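Glycine cleavage system H protein (Mycobacterium tuberculosis, PDB 3IFT) probably carries the methylamine group of glycine from the P protein to the T protein of the glycine cleavage system on a covalently bound lipoyl arm. Local coordinates at residues E23-S28 against V33-T38; V51-I56 against S76-P81; Q98-D103 against G108-I113. All blocks are in the same frame, centred on the assembly; numbering follows the deposited sequence.

In the fold
The three contacts follow one another along the chain without interleaving, their centres about 9 to 12 Å apart. Contact 1 is a β hairpin in the larger antiparallel sheet, and contact 3 leads a short helix into strand 111-114, which borders strand 32-37 there; Val35 N lies 2.7 Å from Leu111 O, probably hydrogen-bonded. Contact 2 bridges the outer strands of the smaller sheet and meets contact 1 where Ile25 CG1 packs on Pro81 CB. The two sheets form the framework of the lipoyl-domain fold. Lys73, the predicted lipoylation site, lies between strands 65-71 and 75-79 and is unmodified here; its side chain is about 11 Å from that of Ile37.

Contact 1: residues E23-S28 against V33-T38; sequences EWIRRS and VRVGIT
Val33 meets Ile25 diagonally across the strand pair: Ile25 CG2 lies 3.4 Å from Val33 CB, closer than usual for two carbons, with the two side chains alongside and pointing the same way. With CG1 of Ile25 beside its backbone N (chi1 -60°), CG2 is the branch turned to the valine. At Arg34 the backbones form a hydrogen-bonded pair with Arg26, both N···O bonds, Arg26 N to Arg34 O and the reverse, measuring 2.7 Å, nearly straight and in the carbonyl planes. The Arg34 chain runs beside the Trp24 indole, CG against CH2 at 3.8 Å, then bends at chi3 to reach Asp112 in a salt bridge. Arg26 rises from the same face; Trp24 CZ3 lies over one face of its guanidinium, offset toward the rim, and its NH2 is bonded to Tyr105 O.

Strands 23-29 and 32-37 thus make an antiparallel β hairpin, the segment axes at 156°, continued on one side by strand 17-18 and on the other by strand 111-114. Val35 is a non-hydrogen-bonded partner of Ile25, and its CA gives a CA-H···O contact of 3.2 Å to Trp24 O. Gly36 pairs with Trp24 through two backbone bonds, one of which puts Trp24 N 40° above the carbonyl plane of Gly36. Lacking a side chain, the glycine lets the indole lie directly on the strand: Gly36 CA sits 3.6 Å from the five-membered-ring centroid, a CH-pi contact. The backbone O of Ile37 reaches the ring edge, while NE1 donates to Pro104 O. Last, Thr38 CG2 approaches Glu23 C at 3.9 Å; its OG1 caps helix 39-45 at Ala41 N and is also hydrogen-bonded to Tyr136 OH. The carboxylate of Glu23 reaches Tyr79 N.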
loop_
_atom_site.group_PDB
_atom_site.type_symbol
_atom_site.label_atom_id
_atom_site.label_comp_id
_atom_site.label_asym_id
_atom_site.label_seq_id
_atom_site.Cartn_x
_atom_site.Cartn_y
_atom_site.Cartn_z
ATOM N N GLU A 23 2.607 -4.477 -0.804
ATOM C CA GLU A 23 2.184 -3.111 -0.787
ATOM C C GLU A 23 3.170 -2.310 -1.550
ATOM O O GLU A 23 4.330 -2.683 -1.662
ATOM C CB GLU A 23 2.025 -2.609 0.618
ATOM C CG GLU A 23 0.778 -3.232 1.219
ATOM C CD GLU A 23 0.576 -2.940 2.679
ATOM O OE1 GLU A 23 0.984 -1.851 3.132
ATOM O OE2 GLU A 23 0.000 -3.810 3.365
ATOM N N TRP A 24 2.689 -1.213 -2.107
ATOM C CA TRP A 24 3.580 -0.295 -2.769
ATOM C C TRP A 24 3.528 0.999 -2.014
ATOM O O TRP A 24 2.571 1.282 -1.301
ATOM C CB TRP A 24 3.251 -0.104 -4.249
ATOM C CG TRP A 24 1.863 0.319 -4.535
ATOM C CD1 TRP A 24 0.812 -0.503 -4.807
ATOM C CD2 TRP A 24 1.342 1.657 -4.554
ATOM N NE1 TRP A 24 -0.336 0.247 -5.038
ATOM C CE2 TRP A 24 -0.044 1.569 -4.886
ATOM C CE3 TRP A 24 1.893 2.911 -4.325
ATOM C CZ2 TRP A 24 -0.882 2.700 -4.957
ATOM C CZ3 TRP A 24 1.081 4.018 -4.433
ATOM C CH2 TRP A 24 -0.302 3.905 -4.730
ATOM N N ILE A 25 4.581 1.769 -2.195
ATOM C CA ILE A 25 4.793 3.005 -1.462
ATOM C C ILE A 25 5.316 3.965 -2.485
ATOM O O ILE A 25 6.357 3.706 -3.123
ATOM C CB ILE A 25 5.820 2.828 -0.333
ATOM C CG1 ILE A 25 5.321 1.772 0.646
ATOM C CG2 ILE A 25 6.053 4.182 0.403
ATOM C CD1 ILE A 25 5.905 0.389 0.438
ATOM N N ARG A 26 4.540 5.021 -2.695
ATOM C CA ARG A 26 4.936 6.113 -3.539
ATOM C C ARG A 26 5.241 7.346 -2.710
ATOM O O ARG A 26 4.397 7.816 -1.949
ATOM C CB ARG A 26 3.834 6.465 -4.510
ATOM C CG ARG A 26 4.260 7.555 -5.473
ATOM C CD ARG A 26 3.109 7.931 -6.393
ATOM N NE ARG A 26 2.863 6.847 -7.310
ATOM C CZ ARG A 26 1.718 6.199 -7.472
ATOM N NH1 ARG A 26 0.618 6.568 -6.830
ATOM N NH2 ARG A 26 1.672 5.190 -8.346
ATOM N N ARG A 27 6.416 7.914 -2.891
ATOM C CA ARG A 27 6.688 9.159 -2.184
ATOM C C ARG A 27 5.887 10.254 -2.851
ATOM O O ARG A 27 6.164 10.604 -3.970
ATOM C CB ARG A 27 8.160 9.500 -2.238
ATOM C CG ARG A 27 8.422 10.831 -1.606
ATOM C CD ARG A 27 9.898 11.039 -1.411
ATOM N NE ARG A 27 10.131 11.922 -0.272
ATOM C CZ ARG A 27 11.214 11.890 0.485
ATOM N NH1 ARG A 27 12.190 11.017 0.219
ATOM N NH2 ARG A 27 11.331 12.743 1.497
ATOM N N SER A 28 4.869 10.760 -2.188
ATOM C CA SER A 28 4.042 11.774 -2.815
ATOM C C SER A 28 4.505 13.185 -2.432
ATOM O O SER A 28 4.188 14.161 -3.101
ATOM C CB SER A 28 2.572 11.567 -2.477
ATOM O OG SER A 28 2.388 11.186 -1.143
ATOM N N VAL A 33 3.923 9.451 1.979
ATOM C CA VAL A 33 3.900 8.370 1.031
ATOM C C VAL A 33 2.454 8.004 0.791
ATOM O O VAL A 33 1.595 8.137 1.670
ATOM C CB VAL A 33 4.689 7.153 1.492
ATOM C CG1 VAL A 33 6.159 7.476 1.573
ATOM C CG2 VAL A 33 4.169 6.654 2.840
ATOM N N ARG A 34 2.198 7.557 -0.425
ATOM C CA ARG A 34 0.951 6.946 -0.740
ATOM C C ARG A 34 1.182 5.443 -0.804
ATOM O O ARG A 34 2.238 4.987 -1.217
ATOM C CB ARG A 34 0.433 7.475 -2.050
ATOM C CG ARG A 34 -0.886 6.853 -2.419
ATOM C CD ARG A 34 -1.676 7.801 -3.275
ATOM N NE ARG A 34 -2.173 8.921 -2.494
ATOM C CZ ARG A 34 -3.072 9.796 -2.945
ATOM N NH1 ARG A 34 -3.578 9.654 -4.155
ATOM N NH2 ARG A 34 -3.492 10.781 -2.165
ATOM N N VAL A 35 0.175 4.692 -0.400
ATOM C CA VAL A 35 0.254 3.274 -0.272
ATOM C C VAL A 35 -0.940 2.579 -0.904
ATOM O O VAL A 35 -2.095 2.999 -0.762
ATOM C CB VAL A 35 0.333 2.917 1.230
ATOM C CG1 VAL A 35 0.481 1.461 1.443
ATOM C CG2 VAL A 35 1.511 3.687 1.897
ATOM N N GLY A 36 -0.650 1.480 -1.594
ATOM C CA GLY A 36 -1.672 0.598 -2.106
ATOM C C GLY A 36 -1.129 -0.799 -2.130
ATOM O O GLY A 36 -0.056 -1.108 -1.570
ATOM N N ILE A 37 -1.892 -1.671 -2.762
ATOM C CA ILE A 37 -1.429 -3.024 -2.984
ATOM C C ILE A 37 -1.034 -3.168 -4.422
ATOM O O ILE A 37 -1.509 -2.452 -5.308
ATOM C CB ILE A 37 -2.458 -4.107 -2.597
ATOM C CG1 ILE A 37 -3.788 -3.930 -3.352
ATOM C CG2 ILE A 37 -2.666 -4.125 -1.087
ATOM C CD1 ILE A 37 -4.664 -5.146 -3.211
ATOM N N THR A 38 -0.124 -4.088 -4.663
ATOM C CA THR A 38 0.427 -4.234 -5.995
ATOM C C THR A 38 -0.585 -4.869 -6.956
ATOM O O THR A 38 -1.588 -5.410 -6.557
ATOM C CB THR A 38 1.709 -5.051 -5.898
ATOM O OG1 THR A 38 1.384 -6.360 -5.452
ATOM C CG2 THR A 38 2.655 -4.360 -4.867
#

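Contact 2: residues V51-I56 against S76-P81; sequences VQLPVI and SDLYAP
Leu53 and Leu78 supply the apolar part of this contact, through a single pair of methyl groups: Leu53 CD2 lies 3.5 Å from Leu78 CD1, tighter than the usual van der Waals separation of two carbons. Each methyl belongs to a different branch of its leucine. In Leu78, chi2 of 175° stretches CD1 out along the chain, and since the CB of this residue already points to segment 51-56, the extended end carries the methyl across. Leu53 is equally extended (chi2 -179°), but there CD1 is the far tip, and CD2, the side branch, does the touching. The two side chains meet at a slant. Leu110 touches both leucines and adds to the apolar cluster.

The polar part is slight. Leu78 CD1 also approaches the carbonyl oxygen of Gln52 at 3.9 Å, a van der Waals contact with a backbone atom; the amide end of the Gln52 side chain leads away. No hydrogen bond joins the segments, and their nearest CA atoms, those of Leu53 and Leu78, are 8.1 Å apart.

The backbone pairing explains this spacing. Strands 48-52 and 75-79 are the outer members of a three-stranded antiparallel sheet, each hydrogen-bonded to the central strand 65-71: Gln52 pairs with Glu68, and Leu78 with Phe66 and Gly67. Contact 2 therefore joins the end of strand 48-52 and the residue after it to strand 75-79, across the central strand. With only 86 Å² buried and no directional bond between the segments, it is a dispersion contact; the placing of its two segments probably depends on the intervening strand and the shared packing on Leu110.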
loop_
_atom_site.group_PDB
_atom_site.type_symbol
_atom_site.label_atom_id
_atom_site.label_comp_id
_atom_site.label_asym_id
_atom_site.label_seq_id
_atom_site.Cartn_x
_atom_site.Cartn_y
_atom_site.Cartn_z
ATOM N N VAL A 51 -12.500 -2.921 1.761
ATOM C CA VAL A 51 -11.236 -2.391 2.188
ATOM C C VAL A 51 -11.442 -1.740 3.542
ATOM O O VAL A 51 -12.190 -0.789 3.641
ATOM C CB VAL A 51 -10.758 -1.328 1.214
ATOM C CG1 VAL A 51 -9.499 -0.680 1.728
ATOM C CG2 VAL A 51 -10.500 -1.965 -0.164
ATOM N N GLN A 52 -10.815 -2.278 4.579
ATOM C CA GLN A 52 -10.845 -1.657 5.879
ATOM C C GLN A 52 -9.554 -0.904 6.001
ATOM O O GLN A 52 -8.481 -1.506 6.001
ATOM C CB GLN A 52 -10.990 -2.657 7.028
ATOM C CG GLN A 52 -11.322 -1.963 8.354
ATOM C CD GLN A 52 -12.586 -1.090 8.264
ATOM O OE1 GLN A 52 -12.522 0.138 8.052
ATOM N NE2 GLN A 52 -13.742 -1.733 8.393
ATOM N N LEU A 53 -9.677 0.418 6.055
ATOM C CA LEU A 53 -8.544 1.302 6.219
ATOM C C LEU A 53 -8.600 1.996 7.567
ATOM O O LEU A 53 -9.655 2.091 8.179
ATOM C CB LEU A 53 -8.521 2.319 5.078
ATOM C CG LEU A 53 -8.072 1.619 3.788
ATOM C CD1 LEU A 53 -7.987 2.542 2.605
ATOM C CD2 LEU A 53 -6.747 0.916 4.043
ATOM N N PRO A 54 -7.441 2.474 8.043
ATOM C CA PRO A 54 -7.479 3.106 9.329
ATOM C C PRO A 54 -8.004 4.519 9.172
ATOM O O PRO A 54 -8.137 5.019 8.070
ATOM C CB PRO A 54 -6.014 3.099 9.761
ATOM C CG PRO A 54 -5.269 3.183 8.495
ATOM C CD PRO A 54 -6.125 2.636 7.400
ATOM N N VAL A 55 -8.294 5.141 10.299
ATOM C CA VAL A 55 -8.881 6.452 10.344
ATOM C C VAL A 55 -7.784 7.448 10.051
ATOM O O VAL A 55 -6.640 7.242 10.469
ATOM C CB VAL A 55 -9.534 6.596 11.738
ATOM C CG1 VAL A 55 -9.764 8.022 12.121
ATOM C CG2 VAL A 55 -10.824 5.761 11.742
ATOM N N ILE A 56 -8.108 8.522 9.328
ATOM C CA ILE A 56 -7.139 9.592 9.132
ATOM C C ILE A 56 -6.766 10.172 10.493
ATOM O O ILE A 56 -7.614 10.381 11.343
ATOM C CB ILE A 56 -7.617 10.688 8.193
ATOM C CG1 ILE A 56 -7.656 10.120 6.773
ATOM C CG2 ILE A 56 -6.687 11.972 8.266
ATOM C CD1 ILE A 56 -8.171 11.095 5.752
ATOM N N SER A 76 -6.866 -10.103 3.183
ATOM C CA SER A 76 -5.454 -9.876 3.407
ATOM C C SER A 76 -5.262 -8.651 4.275
ATOM O O SER A 76 -5.827 -7.608 4.002
ATOM C CB SER A 76 -4.747 -9.685 2.087
ATOM O OG SER A 76 -3.366 -9.969 2.247
ATOM N N ASP A 77 -4.457 -8.809 5.312
ATOM C CA ASP A 77 -4.116 -7.706 6.174
ATOM C C ASP A 77 -3.314 -6.685 5.397
ATOM O O ASP A 77 -2.559 -7.013 4.507
ATOM C CB ASP A 77 -3.329 -8.197 7.392
ATOM C CG ASP A 77 -4.217 -8.834 8.435
ATOM O OD1 ASP A 77 -5.446 -8.621 8.407
ATOM O OD2 ASP A 77 -3.675 -9.516 9.320
ATOM N N LEU A 78 -3.543 -5.434 5.725
ATOM C CA LEU A 78 -2.770 -4.328 5.214
ATOM C C LEU A 78 -1.839 -3.925 6.322
ATOM O O LEU A 78 -2.249 -3.840 7.464
ATOM C CB LEU A 78 -3.703 -3.171 4.873
ATOM C CG LEU A 78 -4.625 -3.450 3.694
ATOM C CD1 LEU A 78 -5.641 -2.320 3.444
ATOM C CD2 LEU A 78 -3.738 -3.734 2.454
ATOM N N TYR A 79 -0.586 -3.683 5.996
ATOM C CA TYR A 79 0.406 -3.255 6.975
ATOM C C TYR A 79 0.886 -1.848 6.658
ATOM O O TYR A 79 0.978 -1.468 5.508
ATOM C CB TYR A 79 1.581 -4.195 6.944
ATOM C CG TYR A 79 1.195 -5.613 7.176
ATOM C CD1 TYR A 79 0.956 -6.082 8.457
ATOM C CD2 TYR A 79 0.994 -6.476 6.120
ATOM C CE1 TYR A 79 0.584 -7.376 8.684
ATOM C CE2 TYR A 79 0.618 -7.786 6.348
ATOM C CZ TYR A 79 0.422 -8.215 7.637
ATOM O OH TYR A 79 0.058 -9.504 7.878
ATOM N N ALA A 80 1.179 -1.076 7.693
ATOM C CA ALA A 80 1.848 0.202 7.530
ATOM C C ALA A 80 3.255 -0.121 7.006
ATOM O O ALA A 80 4.017 -0.838 7.665
ATOM C CB ALA A 80 1.871 0.965 8.854
ATOM N N PRO A 81 3.584 0.312 5.764
ATOM C CA PRO A 81 4.934 -0.002 5.320
ATOM C C PRO A 81 5.973 0.854 6.050
ATOM O O PRO A 81 7.106 0.457 6.171
ATOM C CB PRO A 81 4.905 0.357 3.810
ATOM C CG PRO A 81 3.494 0.639 3.512
ATOM C CD PRO A 81 2.896 1.137 4.761
#

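Contact 3: residues Q98-D103 against G108-I113; sequences QLVNSD and GWLLDI
Val100 and Leu110 cross at about a right angle, Val100 CG2 meeting Leu110 CD2 at 3.7 Å. The torsions explain which methyls are used. The valine has CG1 opposite its backbone N (chi1 177°), leaving CG2 as the branch turned to segment 108-113, where it also lies 3.5 Å from Gly108 O. In Leu110 the chain is extended to CD1, and CD2 branches off to meet the valine; although its CB does not aim at the helix, its end comes nearer. Leu93 of helix 92-95 touches both residues, and Ile37 packs on Val100, so the crossing belongs to a larger apolar cluster.

Helix 99-102 and strand 111-114 are joined by a short connection, and it brings the two segments close at Gly108. Leading out of this approach, Leu110 and Leu111 both face Val35 in a classic β bulge, where the chain enters the larger sheet.

With no side chain, Gly108 can lie flat against the helix: its CA is 3.8 Å from the CA of Val100, and Leu99 CB rests over it. Leu99 O, already the acceptor of Asp103 N, makes a CA-H···O contact of 3.2 Å with Gly108 CA. Gly108 N donates to the O of Asp103, the first residue past the helix, at 2.9 Å, a bent bond (N-H···O angle 143°) with the donor above the carbonyl plane. The Asp103 carboxylate adds a second tie over the same turn, OD2 to Ala107 N. The CB of Trp109 points away from the helix, and its ring lies in a cation-pi contact with Arg34.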
loop_
_atom_site.group_PDB
_atom_site.type_symbol
_atom_site.label_atom_id
_atom_site.label_comp_id
_atom_site.label_asym_id
_atom_site.label_seq_id
_atom_site.Cartn_x
_atom_site.Cartn_y
_atom_site.Cartn_z
ATOM N N GLN A 98 -13.219 -2.087 -6.340
ATOM C CA GLN A 98 -12.484 -2.726 -7.421
ATOM C C GLN A 98 -11.541 -1.789 -8.159
ATOM O O GLN A 98 -10.808 -2.228 -9.003
ATOM C CB GLN A 98 -13.414 -3.414 -8.414
ATOM C CG GLN A 98 -13.936 -4.746 -7.878
ATOM C CD GLN A 98 -14.897 -5.421 -8.838
ATOM O OE1 GLN A 98 -14.806 -5.232 -10.052
ATOM N NE2 GLN A 98 -15.835 -6.166 -8.299
ATOM N N LEU A 99 -11.536 -0.515 -7.824
ATOM C CA LEU A 99 -10.426 0.369 -8.222
ATOM C C LEU A 99 -9.084 -0.205 -7.826
ATOM O O LEU A 99 -8.077 0.008 -8.505
ATOM C CB LEU A 99 -10.577 1.757 -7.606
ATOM C CG LEU A 99 -11.698 2.613 -8.195
ATOM C CD1 LEU A 99 -11.913 3.841 -7.341
ATOM C CD2 LEU A 99 -11.354 2.991 -9.639
ATOM N N VAL A 100 -9.054 -0.883 -6.689
ATOM C CA VAL A 100 -7.835 -1.556 -6.231
ATOM C C VAL A 100 -7.398 -2.581 -7.273
ATOM O O VAL A 100 -6.222 -2.682 -7.638
ATOM C CB VAL A 100 -8.079 -2.211 -4.849
ATOM C CG1 VAL A 100 -6.853 -2.967 -4.383
ATOM C CG2 VAL A 100 -8.440 -1.149 -3.823
ATOM N N ASN A 101 -8.365 -3.310 -7.808
ATOM C CA ASN A 101 -8.078 -4.287 -8.872
ATOM C C ASN A 101 -7.828 -3.647 -10.223
ATOM O O ASN A 101 -6.930 -4.031 -10.948
ATOM C CB ASN A 101 -9.277 -5.206 -9.060
ATOM C CG ASN A 101 -9.654 -5.910 -7.835
ATOM O OD1 ASN A 101 -10.697 -5.620 -7.238
ATOM N ND2 ASN A 101 -8.859 -6.909 -7.455
ATOM N N SER A 102 -8.649 -2.677 -10.594
ATOM C CA SER A 102 -8.520 -2.118 -11.957
ATOM C C SER A 102 -7.357 -1.178 -12.041
ATOM O O SER A 102 -6.768 -0.996 -13.106
ATOM C CB SER A 102 -9.773 -1.350 -12.343
ATOM O OG SER A 102 -9.958 -0.270 -11.416
ATOM N N ASP A 103 -7.014 -0.543 -10.934
ATOM C CA ASP A 103 -5.982 0.460 -11.049
ATOM C C ASP A 103 -5.148 0.534 -9.769
ATOM O O ASP A 103 -5.116 1.558 -9.103
ATOM C CB ASP A 103 -6.629 1.791 -11.440
ATOM C CG ASP A 103 -5.622 2.842 -11.799
ATOM O OD1 ASP A 103 -4.453 2.502 -12.112
ATOM O OD2 ASP A 103 -6.000 4.023 -11.720
ATOM N N GLY A 108 -6.764 3.154 -7.366
ATOM C CA GLY A 108 -6.976 2.133 -6.385
ATOM C C GLY A 108 -6.082 2.266 -5.182
ATOM O O GLY A 108 -6.058 1.373 -4.364
ATOM N N TRP A 109 -5.313 3.348 -5.085
ATOM C CA TRP A 109 -4.505 3.632 -3.887
ATOM C C TRP A 109 -5.354 3.542 -2.615
ATOM O O TRP A 109 -6.571 3.733 -2.624
ATOM C CB TRP A 109 -3.830 5.011 -4.002
ATOM C CG TRP A 109 -4.823 6.165 -3.931
ATOM C CD1 TRP A 109 -5.581 6.650 -4.943
ATOM C CD2 TRP A 109 -5.149 6.938 -2.781
ATOM N NE1 TRP A 109 -6.364 7.678 -4.495
ATOM C CE2 TRP A 109 -6.116 7.874 -3.168
ATOM C CE3 TRP A 109 -4.710 6.935 -1.449
ATOM C CZ2 TRP A 109 -6.652 8.816 -2.272
ATOM C CZ3 TRP A 109 -5.261 7.854 -0.564
ATOM C CH2 TRP A 109 -6.192 8.786 -0.983
ATOM N N LEU A 110 -4.730 3.187 -1.507
ATOM C CA LEU A 110 -5.484 2.970 -0.279
ATOM C C LEU A 110 -5.423 4.153 0.661
ATOM O O LEU A 110 -6.447 4.600 1.148
ATOM C CB LEU A 110 -4.960 1.736 0.444
ATOM C CG LEU A 110 -4.997 0.525 -0.478
ATOM C CD1 LEU A 110 -4.385 -0.596 0.245
ATOM C CD2 LEU A 110 -6.433 0.176 -0.951
ATOM N N LEU A 111 -4.214 4.614 0.940
ATOM C CA LEU A 111 -4.006 5.620 1.965
ATOM C C LEU A 111 -2.650 6.253 1.837
ATOM O O LEU A 111 -1.775 5.764 1.111
ATOM C CB LEU A 111 -4.154 5.019 3.368
ATOM C CG LEU A 111 -3.214 3.935 3.881
ATOM C CD1 LEU A 111 -1.796 4.435 4.061
ATOM C CD2 LEU A 111 -3.735 3.429 5.251
ATOM N N ASP A 112 -2.488 7.349 2.562
ATOM C CA ASP A 112 -1.248 8.051 2.619
ATOM C C ASP A 112 -0.778 7.994 4.034
ATOM O O ASP A 112 -1.573 8.052 4.970
ATOM C CB ASP A 112 -1.410 9.521 2.270
ATOM C CG ASP A 112 -1.715 9.750 0.852
ATOM O OD1 ASP A 112 -1.620 8.809 0.018
ATOM O OD2 ASP A 112 -2.083 10.897 0.565
ATOM N N ILE A 113 0.524 7.918 4.196
ATOM C CA ILE A 113 1.095 7.992 5.523
ATOM C C ILE A 113 1.959 9.224 5.449
ATOM O O ILE A 113 2.663 9.451 4.475
ATOM C CB ILE A 113 1.880 6.724 5.925
ATOM C CG1 ILE A 113 0.937 5.505 5.886
ATOM C CG2 ILE A 113 2.509 6.910 7.305
ATOM C CD1 ILE A 113 1.614 4.160 5.991
#